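Long-range contacts in cryptic loci regulator 2 (Schizosaccharomyces pombe 972h-, PDB 5IKJ), which acts upstream of histone deacetylases to promote transcriptional silencing and is required for proper nucleosome positioning at heterochromatic loci: residues Leu431-Asp436 / Tyr473-His478; Trp238-Arg243 / Pro498-Gly503; Ile260-Asn265 / Asp531-Leu536; Glu255-Ile260 / Cys292-Asn297. All blocks are in the same frame, centred on the assembly; numbering follows the deposited sequence.

How the interactions relate
Two sheets hold three of the contacts, and interaction 2 lies between them. Interactions 3 and 4 share Ile260 on strand 255-266, their centres about 13 Å apart: interaction 4 pairs that strand with 288-294 in an antiparallel sheet, and interaction 3 sets helix 531-540 against it further on. Interaction 1 belongs to a second, mixed sheet, its centre about 36 Å from that of interaction 4. The centre of interaction 2 is about 18 Å from that of interaction 1 and about 21 Å from that of interaction 3, which it touches through Tyr242 O and Arg264 NH1. Along the chain, interaction 4 closes before interaction 1 opens. Later parts, 498-503 and 531-536, thus come back to loop 238-243 and strand 255-266.

Interaction 1 (Leu431-Asp436 / Tyr473-His478); sequences LWTQID and YFRCLH
Trp432 and Cys476 form an antiparallel non-hydrogen-bonded pair with CA atoms 4.3 Å apart, the shortest such separation among the four bridges. With CG anti to its carbonyl carbon (chi1 -61°), Trp432 lays its indole across the partner strand. Cys476 CB stands 4.0 Å from the centroid of the six-membered ring and almost on its normal, a CH-pi contact, while Cys476 SG lies over the five-membered ring as a sulfur-aromatic contact. Next along this face, Gln434 CB presses on Phe474 CE1 at 3.4 Å. Leu431 is gripped at both polar backbone atoms: its N meets His478 NE2 at 3.1 Å, only 2° out of the ring plane, and its O accepts from Leu477 N at 3.0 Å.

The face bearing Thr433, Ile435, Tyr473 and Arg475 is looser. Thr433 CG2 lies over one side of the guanidinium, 3.8 Å from Arg475 NH2, and Ile435 CD1 runs alongside the tyrosine, 4.0 Å from Tyr473 CD2; Tyr473 and Arg475 are solvent-exposed. Paired backbone hydrogen bonds link Thr433 with Arg475 and Ile435 with Tyr473.

This antiparallel pairing is part of a mixed sheet, consistent with the SH3-like character expected of the Clr2 family. Strand 425-436 also pairs with 411-419, where Phe411 meets Trp432, and helix 461-469 covers Phe474 through Leu463 and Val466.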
# COMPACT_ATOMS: atom_id res chain seq x y z
N LEU A 431 -8.75 -15.50 14.74
CA LEU A 431 -9.89 -14.96 15.47
C LEU A 431 -9.46 -14.56 16.87
O LEU A 431 -8.72 -15.30 17.54
CB LEU A 431 -11.02 -15.99 15.54
CG LEU A 431 -11.42 -16.61 14.20
CD1 LEU A 431 -12.46 -17.70 14.40
CD2 LEU A 431 -11.95 -15.54 13.24
N TRP A 432 -9.93 -13.40 17.33
CA TRP A 432 -9.51 -12.83 18.60
C TRP A 432 -10.72 -12.38 19.40
O TRP A 432 -11.82 -12.19 18.86
CB TRP A 432 -8.58 -11.63 18.40
CG TRP A 432 -7.31 -11.95 17.68
CD1 TRP A 432 -7.17 -12.34 16.38
CD2 TRP A 432 -5.98 -11.88 18.22
NE1 TRP A 432 -5.85 -12.53 16.08
CE2 TRP A 432 -5.09 -12.25 17.19
CE3 TRP A 432 -5.46 -11.54 19.47
CZ2 TRP A 432 -3.71 -12.30 17.37
CZ3 TRP A 432 -4.09 -11.59 19.65
CH2 TRP A 432 -3.23 -11.96 18.61
N THR A 433 -10.50 -12.19 20.69
CA THR A 433 -11.44 -11.52 21.57
C THR A 433 -10.73 -10.35 22.24
O THR A 433 -9.51 -10.37 22.42
CB THR A 433 -12.00 -12.47 22.64
OG1 THR A 433 -13.10 -11.85 23.32
CG2 THR A 433 -10.93 -12.84 23.67
N GLN A 434 -11.50 -9.32 22.59
CA GLN A 434 -10.97 -8.14 23.26
C GLN A 434 -11.62 -7.99 24.62
O GLN A 434 -12.82 -8.25 24.78
CB GLN A 434 -11.19 -6.88 22.42
CG GLN A 434 -12.65 -6.47 22.27
CD GLN A 434 -12.84 -5.35 21.27
OE1 GLN A 434 -13.75 -5.39 20.44
NE2 GLN A 434 -11.99 -4.33 21.35
N ILE A 435 -10.83 -7.57 25.60
CA ILE A 435 -11.28 -7.42 26.98
C ILE A 435 -10.96 -6.00 27.43
O ILE A 435 -9.79 -5.60 27.43
CB ILE A 435 -10.63 -8.44 27.92
CG1 ILE A 435 -10.87 -9.87 27.42
CG2 ILE A 435 -11.16 -8.29 29.34
CD1 ILE A 435 -9.75 -10.41 26.54
N ASP A 436 -11.99 -5.25 27.81
CA ASP A 436 -11.81 -3.92 28.38
C ASP A 436 -11.75 -4.06 29.90
O ASP A 436 -12.74 -4.41 30.54
CB ASP A 436 -12.94 -2.99 27.96
CG ASP A 436 -12.61 -1.53 28.19
OD1 ASP A 436 -11.63 -1.25 28.91
OD2 ASP A 436 -13.34 -0.66 27.66
N TYR A 473 -7.41 -5.40 26.24
CA TYR A 473 -6.51 -6.54 26.14
C TYR A 473 -7.04 -7.50 25.09
O TYR A 473 -8.25 -7.70 24.98
CB TYR A 473 -6.39 -7.22 27.51
CG TYR A 473 -5.52 -8.45 27.56
CD1 TYR A 473 -4.14 -8.36 27.41
CD2 TYR A 473 -6.07 -9.70 27.81
CE1 TYR A 473 -3.34 -9.49 27.47
CE2 TYR A 473 -5.27 -10.83 27.87
CZ TYR A 473 -3.91 -10.72 27.71
OH TYR A 473 -3.12 -11.85 27.77
N PHE A 474 -6.13 -8.09 24.31
CA PHE A 474 -6.50 -8.92 23.17
C PHE A 474 -5.91 -10.32 23.32
O PHE A 474 -4.74 -10.47 23.71
CB PHE A 474 -6.04 -8.29 21.86
CG PHE A 474 -6.61 -6.92 21.60
CD1 PHE A 474 -7.90 -6.78 21.11
CD2 PHE A 474 -5.87 -5.78 21.85
CE1 PHE A 474 -8.44 -5.53 20.88
CE2 PHE A 474 -6.40 -4.53 21.62
CZ PHE A 474 -7.69 -4.40 21.13
N ARG A 475 -6.71 -11.33 23.00
CA ARG A 475 -6.30 -12.72 23.08
C ARG A 475 -6.79 -13.48 21.85
O ARG A 475 -7.92 -13.27 21.40
CB ARG A 475 -6.84 -13.41 24.34
CG ARG A 475 -5.90 -13.38 25.53
CD ARG A 475 -6.33 -14.38 26.60
NE ARG A 475 -7.78 -14.36 26.84
CZ ARG A 475 -8.65 -15.20 26.30
NH1 ARG A 475 -8.26 -16.16 25.47
NH2 ARG A 475 -9.94 -15.09 26.59
N CYS A 476 -5.94 -14.35 21.33
CA CYS A 476 -6.34 -15.25 20.25
C CYS A 476 -7.12 -16.43 20.82
O CYS A 476 -6.75 -17.00 21.85
CB CYS A 476 -5.11 -15.75 19.49
SG CYS A 476 -5.49 -16.62 17.96
N LEU A 477 -8.21 -16.79 20.15
CA LEU A 477 -9.12 -17.81 20.65
C LEU A 477 -8.78 -19.22 20.20
O LEU A 477 -9.52 -20.16 20.55
CB LEU A 477 -10.56 -17.49 20.20
CG LEU A 477 -11.31 -16.32 20.84
CD1 LEU A 477 -12.74 -16.31 20.33
CD2 LEU A 477 -11.29 -16.39 22.36
N HIS A 478 -7.70 -19.42 19.46
CA HIS A 478 -7.43 -20.73 18.87
C HIS A 478 -5.93 -20.96 18.78
O HIS A 478 -5.12 -20.09 19.12
CB HIS A 478 -8.09 -20.84 17.49
CG HIS A 478 -7.58 -19.83 16.50
ND1 HIS A 478 -6.40 -20.00 15.81
CD2 HIS A 478 -8.09 -18.64 16.11
CE1 HIS A 478 -6.21 -18.95 15.02
NE2 HIS A 478 -7.22 -18.12 15.18

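Interaction 2 (Trp238-Arg243 / Pro498-Gly503); sequences WPSSYR and PWFVKG
Phe500 points the far end of its ring at Tyr242, in a buried join between the connection after helix 214-237 and the loop after strand 491-494. Its CZ stands 3.2 Å above the plane of the Tyr242 ring, displaced toward the rim, and Phe500 CZ is 3.3 Å from both Tyr242 CZ and Tyr242 CE2. With centroids separated by 4.8 Å and planes inclined at 46°, the pair is neither a parallel stack nor a T-shape. Phe500 CE2 lies 3.4 Å from Tyr242 OH, which makes a weak hydrogen bond with Ile309 O, while on the other edge of the ring Phe500 CE1 comes to 3.8 Å from Ser241 N. The benzyl group gets there because CG is anti to the backbone N of Phe500 (chi1 -166°), which sends it toward segment 238-243. Alongside, Ser240 OG is 3.4 Å from Trp499 NE1 and also touches CZ2 of that indole; its weak hydrogen bond is with Glu497 OE1.

Behind these groups, the backbone of 238-243 is shaped by an inverse gamma turn centred on Ser240. Ser241 OG ties the bend back by donating to Trp238 O at 2.7 Å. Further out, Tyr290 OH bonds Tyr242 N and Arg494 NH2 bonds Ser241 O, which fixes the backbone that carries the tyrosine. Tyr496 meets the Phe500 ring, and Pro311 touches both Tyr242 and Phe500.

No clear hydrogen bond crosses between the two segments. With Tyr242 N and Ser241 O bonded elsewhere, cohesion here is mainly aromatic and dispersive.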
# COMPACT_ATOMS: atom_id res chain seq x y z
N TRP A 238 -0.63 4.02 10.12
CA TRP A 238 -1.65 4.96 10.61
C TRP A 238 -3.02 4.30 10.53
O TRP A 238 -3.92 4.77 9.82
CB TRP A 238 -1.61 6.25 9.80
CG TRP A 238 -0.22 6.71 9.45
CD1 TRP A 238 0.39 6.61 8.24
CD2 TRP A 238 0.73 7.32 10.33
NE1 TRP A 238 1.66 7.12 8.31
CE2 TRP A 238 1.90 7.57 9.58
CE3 TRP A 238 0.71 7.68 11.68
CZ2 TRP A 238 3.03 8.16 10.13
CZ3 TRP A 238 1.83 8.28 12.23
CH2 TRP A 238 2.98 8.51 11.46
N PRO A 239 -3.22 3.19 11.25
CA PRO A 239 -4.43 2.40 11.05
C PRO A 239 -5.70 3.01 11.62
O PRO A 239 -6.78 2.78 11.07
CB PRO A 239 -4.09 1.07 11.74
CG PRO A 239 -3.09 1.44 12.78
CD PRO A 239 -2.28 2.54 12.18
N SER A 240 -5.61 3.77 12.71
CA SER A 240 -6.80 4.34 13.34
C SER A 240 -7.18 5.60 12.57
O SER A 240 -6.80 6.71 12.93
CB SER A 240 -6.55 4.63 14.82
OG SER A 240 -7.77 4.70 15.54
N SER A 241 -7.93 5.41 11.50
CA SER A 241 -8.15 6.48 10.53
C SER A 241 -9.25 6.07 9.57
O SER A 241 -9.67 4.90 9.53
CB SER A 241 -6.86 6.80 9.77
OG SER A 241 -6.38 5.64 9.11
N TYR A 242 -9.72 7.04 8.79
CA TYR A 242 -10.64 6.78 7.69
C TYR A 242 -9.84 6.58 6.41
O TYR A 242 -8.72 7.07 6.26
CB TYR A 242 -11.64 7.92 7.54
CG TYR A 242 -12.60 8.00 8.71
CD1 TYR A 242 -13.78 7.28 8.70
CD2 TYR A 242 -12.31 8.78 9.82
CE1 TYR A 242 -14.66 7.34 9.77
CE2 TYR A 242 -13.18 8.84 10.89
CZ TYR A 242 -14.36 8.12 10.86
OH TYR A 242 -15.23 8.19 11.92
N ARG A 243 -10.44 5.85 5.47
CA ARG A 243 -9.71 5.30 4.34
C ARG A 243 -10.21 5.88 3.02
O ARG A 243 -11.39 6.22 2.88
CB ARG A 243 -9.80 3.77 4.34
CG ARG A 243 -9.14 3.15 5.56
CD ARG A 243 -9.40 1.67 5.70
NE ARG A 243 -8.56 1.10 6.76
CZ ARG A 243 -8.73 -0.11 7.29
NH1 ARG A 243 -9.71 -0.90 6.87
NH2 ARG A 243 -7.91 -0.53 8.25
N PRO A 498 -11.14 1.11 20.08
CA PRO A 498 -12.23 1.33 21.04
C PRO A 498 -12.58 2.80 21.24
O PRO A 498 -13.73 3.11 21.58
CB PRO A 498 -11.69 0.69 22.33
CG PRO A 498 -10.21 0.68 22.17
CD PRO A 498 -9.94 0.53 20.71
N TRP A 499 -11.63 3.71 21.05
CA TRP A 499 -11.92 5.14 21.16
C TRP A 499 -12.50 5.72 19.88
O TRP A 499 -12.96 6.87 19.89
CB TRP A 499 -10.64 5.91 21.52
CG TRP A 499 -9.57 5.82 20.46
CD1 TRP A 499 -9.51 6.53 19.29
CD2 TRP A 499 -8.42 4.97 20.48
NE1 TRP A 499 -8.39 6.17 18.58
CE2 TRP A 499 -7.70 5.22 19.29
CE3 TRP A 499 -7.92 4.03 21.38
CZ2 TRP A 499 -6.51 4.56 18.98
CZ3 TRP A 499 -6.74 3.38 21.07
CH2 TRP A 499 -6.05 3.65 19.88
N PHE A 500 -12.50 4.96 18.78
CA PHE A 500 -12.80 5.52 17.47
C PHE A 500 -14.25 5.99 17.37
O PHE A 500 -14.53 6.94 16.63
CB PHE A 500 -12.51 4.48 16.39
CG PHE A 500 -12.46 5.05 15.00
CD1 PHE A 500 -11.31 5.65 14.52
CD2 PHE A 500 -13.56 4.96 14.17
CE1 PHE A 500 -11.26 6.17 13.24
CE2 PHE A 500 -13.52 5.47 12.89
CZ PHE A 500 -12.37 6.07 12.42
N VAL A 501 -15.17 5.36 18.09
CA VAL A 501 -16.60 5.64 17.94
C VAL A 501 -17.25 5.62 19.32
O VAL A 501 -17.39 4.55 19.92
CB VAL A 501 -17.29 4.63 17.01
CG1 VAL A 501 -18.67 5.15 16.62
CG2 VAL A 501 -16.45 4.35 15.78
N LYS A 502 -17.65 6.79 19.80
CA LYS A 502 -18.59 6.86 20.91
C LYS A 502 -19.94 6.33 20.43
O LYS A 502 -20.48 6.82 19.44
CB LYS A 502 -18.71 8.29 21.42
CG LYS A 502 -19.21 9.27 20.36
CD LYS A 502 -19.28 10.70 20.87
CE LYS A 502 -19.83 11.61 19.79
NZ LYS A 502 -19.97 13.02 20.25
N GLY A 503 -20.47 5.33 21.12
CA GLY A 503 -21.70 4.68 20.70
C GLY A 503 -21.44 3.37 19.98
O GLY A 503 -20.36 2.78 20.06

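Interaction 3 (Ile260-Asn265 / Asp531-Leu536); sequences IIVARN and DFYEYL
Val262 and Ala263 meet Phe532, Tyr533 and Leu536 in a mainly apolar strand-on-helix contact with no hydrogen bond across it, where helix 531-540 lies against strand 255-266 of the five-stranded antiparallel sheet. The axes of the two short segments approach to 10.7 Å, with their N-to-C directions 38° apart, and all five touching residues are buried.

Val262 and Phe532 come from opposite directions. The valine has CG1 anti to its backbone N (chi1 -179°), and this methyl reaches 3.8 Å from Phe532 CE1 while also lying 3.7 Å from Tyr533 OH. Its CB sits equally near the ring, 3.8 Å from Phe532 CZ.

Two consecutive strand residues can both turn toward the helix because Val262 and Ala263 form a classic beta bulge opposite His291. Val262 leaves the extended conformation (psi -35°), which breaks the usual alternation of side chains. Ala263 CB then arrives at the edge of the Phe532 ring, near its plane, and packs on Leu536 CD1 at 3.6 Å.

On the helix, Phe532 and Leu536 are four residues apart and so on one side of it, with Leu536 N bonded to Phe532 O. Within the helix the Phe532 ring also packs on Tyr533: Phe532 CD1 stands 3.9 Å above the centre of the Tyr533 ring. Tyr300 meets Phe532 edge-to-face, and Phe302 of the same outer strand, 300-304, touches Phe532 and Leu536. Apolar side chains of another protein chain in the assembly pack on Tyr533 and Leu536.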
# COMPACT_ATOMS: atom_id res chain seq x y z
N ILE A 260 -17.63 11.32 0.90
CA ILE A 260 -16.69 10.27 0.54
C ILE A 260 -15.29 10.82 0.70
O ILE A 260 -15.00 11.94 0.27
CB ILE A 260 -16.92 9.76 -0.90
CG1 ILE A 260 -15.97 8.60 -1.20
CG2 ILE A 260 -16.72 10.88 -1.91
CD1 ILE A 260 -16.46 7.69 -2.31
N ILE A 261 -14.41 10.03 1.32
CA ILE A 261 -13.02 10.43 1.45
C ILE A 261 -12.38 10.39 0.07
O ILE A 261 -12.32 9.34 -0.58
CB ILE A 261 -12.27 9.51 2.43
CG1 ILE A 261 -13.02 9.40 3.77
CG2 ILE A 261 -10.84 10.01 2.66
CD1 ILE A 261 -13.03 10.67 4.61
N VAL A 262 -11.91 11.55 -0.40
CA VAL A 262 -11.20 11.65 -1.67
C VAL A 262 -9.69 11.67 -1.49
O VAL A 262 -8.96 11.15 -2.33
CB VAL A 262 -11.68 12.90 -2.43
CG1 VAL A 262 -10.96 13.01 -3.77
CG2 VAL A 262 -13.18 12.88 -2.61
N ALA A 263 -9.18 12.28 -0.42
CA ALA A 263 -7.75 12.46 -0.22
C ALA A 263 -7.51 12.63 1.27
O ALA A 263 -8.45 12.81 2.05
CB ALA A 263 -7.22 13.67 -1.02
N ARG A 264 -6.25 12.57 1.65
CA ARG A 264 -5.85 12.72 3.04
C ARG A 264 -4.35 12.92 3.05
O ARG A 264 -3.65 12.49 2.14
CB ARG A 264 -6.24 11.49 3.88
CG ARG A 264 -5.36 10.28 3.61
CD ARG A 264 -5.97 8.99 4.09
NE ARG A 264 -5.09 7.86 3.82
CZ ARG A 264 -5.35 6.60 4.16
NH1 ARG A 264 -6.48 6.30 4.79
NH2 ARG A 264 -4.49 5.64 3.86
N ASN A 265 -3.86 13.60 4.09
CA ASN A 265 -2.44 13.88 4.19
C ASN A 265 -2.04 13.86 5.66
O ASN A 265 -2.84 14.18 6.54
CB ASN A 265 -2.09 15.24 3.57
CG ASN A 265 -2.80 16.39 4.24
OD1 ASN A 265 -3.92 16.75 3.86
ND2 ASN A 265 -2.17 16.98 5.25
N ASP A 531 -10.42 20.85 -10.17
CA ASP A 531 -10.24 22.00 -9.29
C ASP A 531 -10.04 21.57 -7.84
O ASP A 531 -9.33 22.24 -7.08
CB ASP A 531 -11.44 22.94 -9.40
CG ASP A 531 -12.74 22.26 -9.05
OD1 ASP A 531 -12.83 21.03 -9.22
OD2 ASP A 531 -13.67 22.96 -8.59
N PHE A 532 -10.67 20.46 -7.44
CA PHE A 532 -10.49 19.91 -6.11
C PHE A 532 -9.03 19.92 -5.68
O PHE A 532 -8.70 20.35 -4.57
CB PHE A 532 -11.04 18.48 -6.08
CG PHE A 532 -11.02 17.84 -4.72
CD1 PHE A 532 -9.91 17.14 -4.28
CD2 PHE A 532 -12.13 17.91 -3.89
CE1 PHE A 532 -9.90 16.55 -3.04
CE2 PHE A 532 -12.12 17.32 -2.64
CZ PHE A 532 -11.00 16.63 -2.22
N TYR A 533 -8.15 19.44 -6.55
CA TYR A 533 -6.74 19.30 -6.20
C TYR A 533 -5.99 20.62 -6.25
O TYR A 533 -4.96 20.76 -5.59
CB TYR A 533 -6.10 18.26 -7.12
CG TYR A 533 -6.78 16.92 -7.02
CD1 TYR A 533 -6.41 16.01 -6.04
CD2 TYR A 533 -7.81 16.58 -7.88
CE1 TYR A 533 -7.04 14.78 -5.93
CE2 TYR A 533 -8.45 15.36 -7.78
CZ TYR A 533 -8.06 14.46 -6.80
OH TYR A 533 -8.69 13.25 -6.69
N GLU A 534 -6.57 21.62 -6.92
CA GLU A 534 -6.01 22.95 -6.92
C GLU A 534 -6.32 23.50 -5.52
O GLU A 534 -5.43 23.93 -4.81
CB GLU A 534 -6.63 23.82 -8.01
CG GLU A 534 -6.20 25.27 -7.95
CD GLU A 534 -6.22 25.95 -9.31
OE1 GLU A 534 -6.99 25.52 -10.19
OE2 GLU A 534 -5.45 26.91 -9.49
N TYR A 535 -7.60 23.46 -5.14
CA TYR A 535 -8.01 23.89 -3.81
C TYR A 535 -7.22 23.16 -2.73
O TYR A 535 -6.69 23.78 -1.80
CB TYR A 535 -9.51 23.66 -3.62
CG TYR A 535 -10.40 24.51 -4.50
CD1 TYR A 535 -10.44 25.89 -4.34
CD2 TYR A 535 -11.21 23.93 -5.46
CE1 TYR A 535 -11.25 26.67 -5.14
CE2 TYR A 535 -12.03 24.70 -6.26
CZ TYR A 535 -12.05 26.07 -6.10
OH TYR A 535 -12.86 26.84 -6.90
N LEU A 536 -7.15 21.83 -2.83
CA LEU A 536 -6.48 21.03 -1.81
C LEU A 536 -5.06 21.53 -1.58
O LEU A 536 -4.64 21.76 -0.43
CB LEU A 536 -6.48 19.56 -2.22
CG LEU A 536 -6.32 18.52 -1.10
CD1 LEU A 536 -6.49 17.11 -1.66
CD2 LEU A 536 -4.97 18.62 -0.40

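Interaction 4 (Glu255-Ile260 / Cys292-Asn297); sequences ELIPAI and CKQLGN
Ile260 and Lys293 form an antiparallel hydrogen-bonded pair, next to the non-hydrogen-bonded pair of Ala259 with Gln294, in the five-stranded antiparallel sheet where strands 255-266 and 288-294 are neighbours. Both bonds of the Ile260-Lys293 pair are made: Ile260 N gives to Lys293 O at 3.0 Å, and Lys293 N gives to Ile260 O at 3.1 Å. A third, from Leu295 N to Pro258 O at 3.0 Å, extends the pairing beyond the strand end of the second segment. It is straight at the hydrogen, yet the donor stands 44° out of the carbonyl plane, not on a lone pair. Pro258 has no N-H to donate, and its carbonyl accepts this one bond from Leu295 N. Outside the pair, Ile257 and Ala259 bond by backbone to Ile250 and Val248 of strand 247-252, and Cys292 to Tyr301.

Lys293 bends at chi2 and chi4, leading its amine away from strand 255-260. There NZ donates to Gln294 O at 2.8 Å and to Asn526 O, so backbone carbonyls serve the end of this buried, presumably charged lysine.

Apolar groups fill in round the bonds. Ala259 CB touches Cys292 CB, and Ile260 CG2 touches both Lys293 CB and Leu295 CD2; helix 325-330 covers Pro258 and Leu295. Gln294, its chain extended, crosses Ile257 at about a right angle, which brings the amide carbon CD to 3.4 Å from Ile257 CG2.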
# COMPACT_ATOMS: atom_id res chain seq x y z
N GLU A 255 -24.39 19.66 11.43
CA GLU A 255 -25.04 19.12 10.24
C GLU A 255 -24.38 17.80 9.86
O GLU A 255 -23.16 17.75 9.66
CB GLU A 255 -24.96 20.10 9.07
CG GLU A 255 -25.60 21.45 9.34
CD GLU A 255 -26.92 21.64 8.61
OE1 GLU A 255 -27.08 21.09 7.50
OE2 GLU A 255 -27.79 22.35 9.15
N LEU A 256 -25.18 16.74 9.74
CA LEU A 256 -24.69 15.44 9.30
C LEU A 256 -24.71 15.41 7.77
O LEU A 256 -25.78 15.39 7.16
CB LEU A 256 -25.54 14.31 9.88
CG LEU A 256 -25.41 13.99 11.37
CD1 LEU A 256 -26.19 12.72 11.69
CD2 LEU A 256 -23.96 13.84 11.81
N ILE A 257 -23.53 15.41 7.17
CA ILE A 257 -23.37 15.54 5.72
C ILE A 257 -22.82 14.22 5.19
O ILE A 257 -21.77 13.76 5.66
CB ILE A 257 -22.43 16.71 5.36
CG1 ILE A 257 -23.07 18.04 5.77
CG2 ILE A 257 -22.10 16.70 3.87
CD1 ILE A 257 -22.13 19.22 5.71
N PRO A 258 -23.48 13.58 4.22
CA PRO A 258 -22.88 12.38 3.60
C PRO A 258 -21.72 12.77 2.71
O PRO A 258 -21.81 13.70 1.91
CB PRO A 258 -24.04 11.77 2.79
CG PRO A 258 -25.26 12.58 3.13
CD PRO A 258 -24.78 13.90 3.61
N ALA A 259 -20.61 12.04 2.84
CA ALA A 259 -19.39 12.41 2.14
C ALA A 259 -18.60 11.15 1.80
O ALA A 259 -18.86 10.06 2.32
CB ALA A 259 -18.53 13.36 2.98
N ILE A 260 -17.63 11.32 0.90
CA ILE A 260 -16.69 10.27 0.54
C ILE A 260 -15.29 10.82 0.70
O ILE A 260 -15.00 11.94 0.27
CB ILE A 260 -16.92 9.76 -0.90
CG1 ILE A 260 -15.97 8.60 -1.20
CG2 ILE A 260 -16.72 10.88 -1.91
CD1 ILE A 260 -16.46 7.69 -2.31
N CYS A 292 -12.92 15.79 1.64
CA CYS A 292 -14.06 14.97 1.27
C CYS A 292 -14.84 15.61 0.13
O CYS A 292 -14.60 16.75 -0.28
CB CYS A 292 -14.98 14.76 2.48
SG CYS A 292 -14.10 14.21 3.95
N LYS A 293 -15.79 14.83 -0.38
CA LYS A 293 -16.71 15.24 -1.43
C LYS A 293 -18.11 14.85 -0.99
O LYS A 293 -18.39 13.66 -0.82
CB LYS A 293 -16.36 14.58 -2.77
CG LYS A 293 -17.45 14.63 -3.84
CD LYS A 293 -17.73 16.05 -4.31
CE LYS A 293 -18.64 16.05 -5.53
NZ LYS A 293 -19.91 15.30 -5.30
N GLN A 294 -18.98 15.84 -0.79
CA GLN A 294 -20.35 15.53 -0.40
C GLN A 294 -21.02 14.70 -1.49
O GLN A 294 -20.78 14.90 -2.69
CB GLN A 294 -21.14 16.81 -0.15
CG GLN A 294 -22.54 16.55 0.40
CD GLN A 294 -23.23 17.82 0.86
OE1 GLN A 294 -22.60 18.87 1.02
NE2 GLN A 294 -24.54 17.73 1.09
N LEU A 295 -21.86 13.76 -1.07
CA LEU A 295 -22.56 12.87 -1.98
C LEU A 295 -23.99 13.36 -2.17
O LEU A 295 -24.73 13.54 -1.20
CB LEU A 295 -22.54 11.43 -1.45
CG LEU A 295 -21.15 10.82 -1.36
CD1 LEU A 295 -21.17 9.52 -0.56
CD2 LEU A 295 -20.56 10.58 -2.75
N GLY A 296 -24.37 13.57 -3.43
CA GLY A 296 -25.59 14.28 -3.76
C GLY A 296 -25.40 15.77 -3.93
O GLY A 296 -26.39 16.48 -4.15
N ASN A 297 -24.17 16.26 -3.83
CA ASN A 297 -23.86 17.67 -3.95
C ASN A 297 -22.55 17.82 -4.71
O ASN A 297 -21.83 16.84 -4.95
CB ASN A 297 -23.75 18.34 -2.57
CG ASN A 297 -24.94 19.22 -2.24
OD1 ASN A 297 -24.79 20.33 -1.74
ND2 ASN A 297 -26.14 18.72 -2.53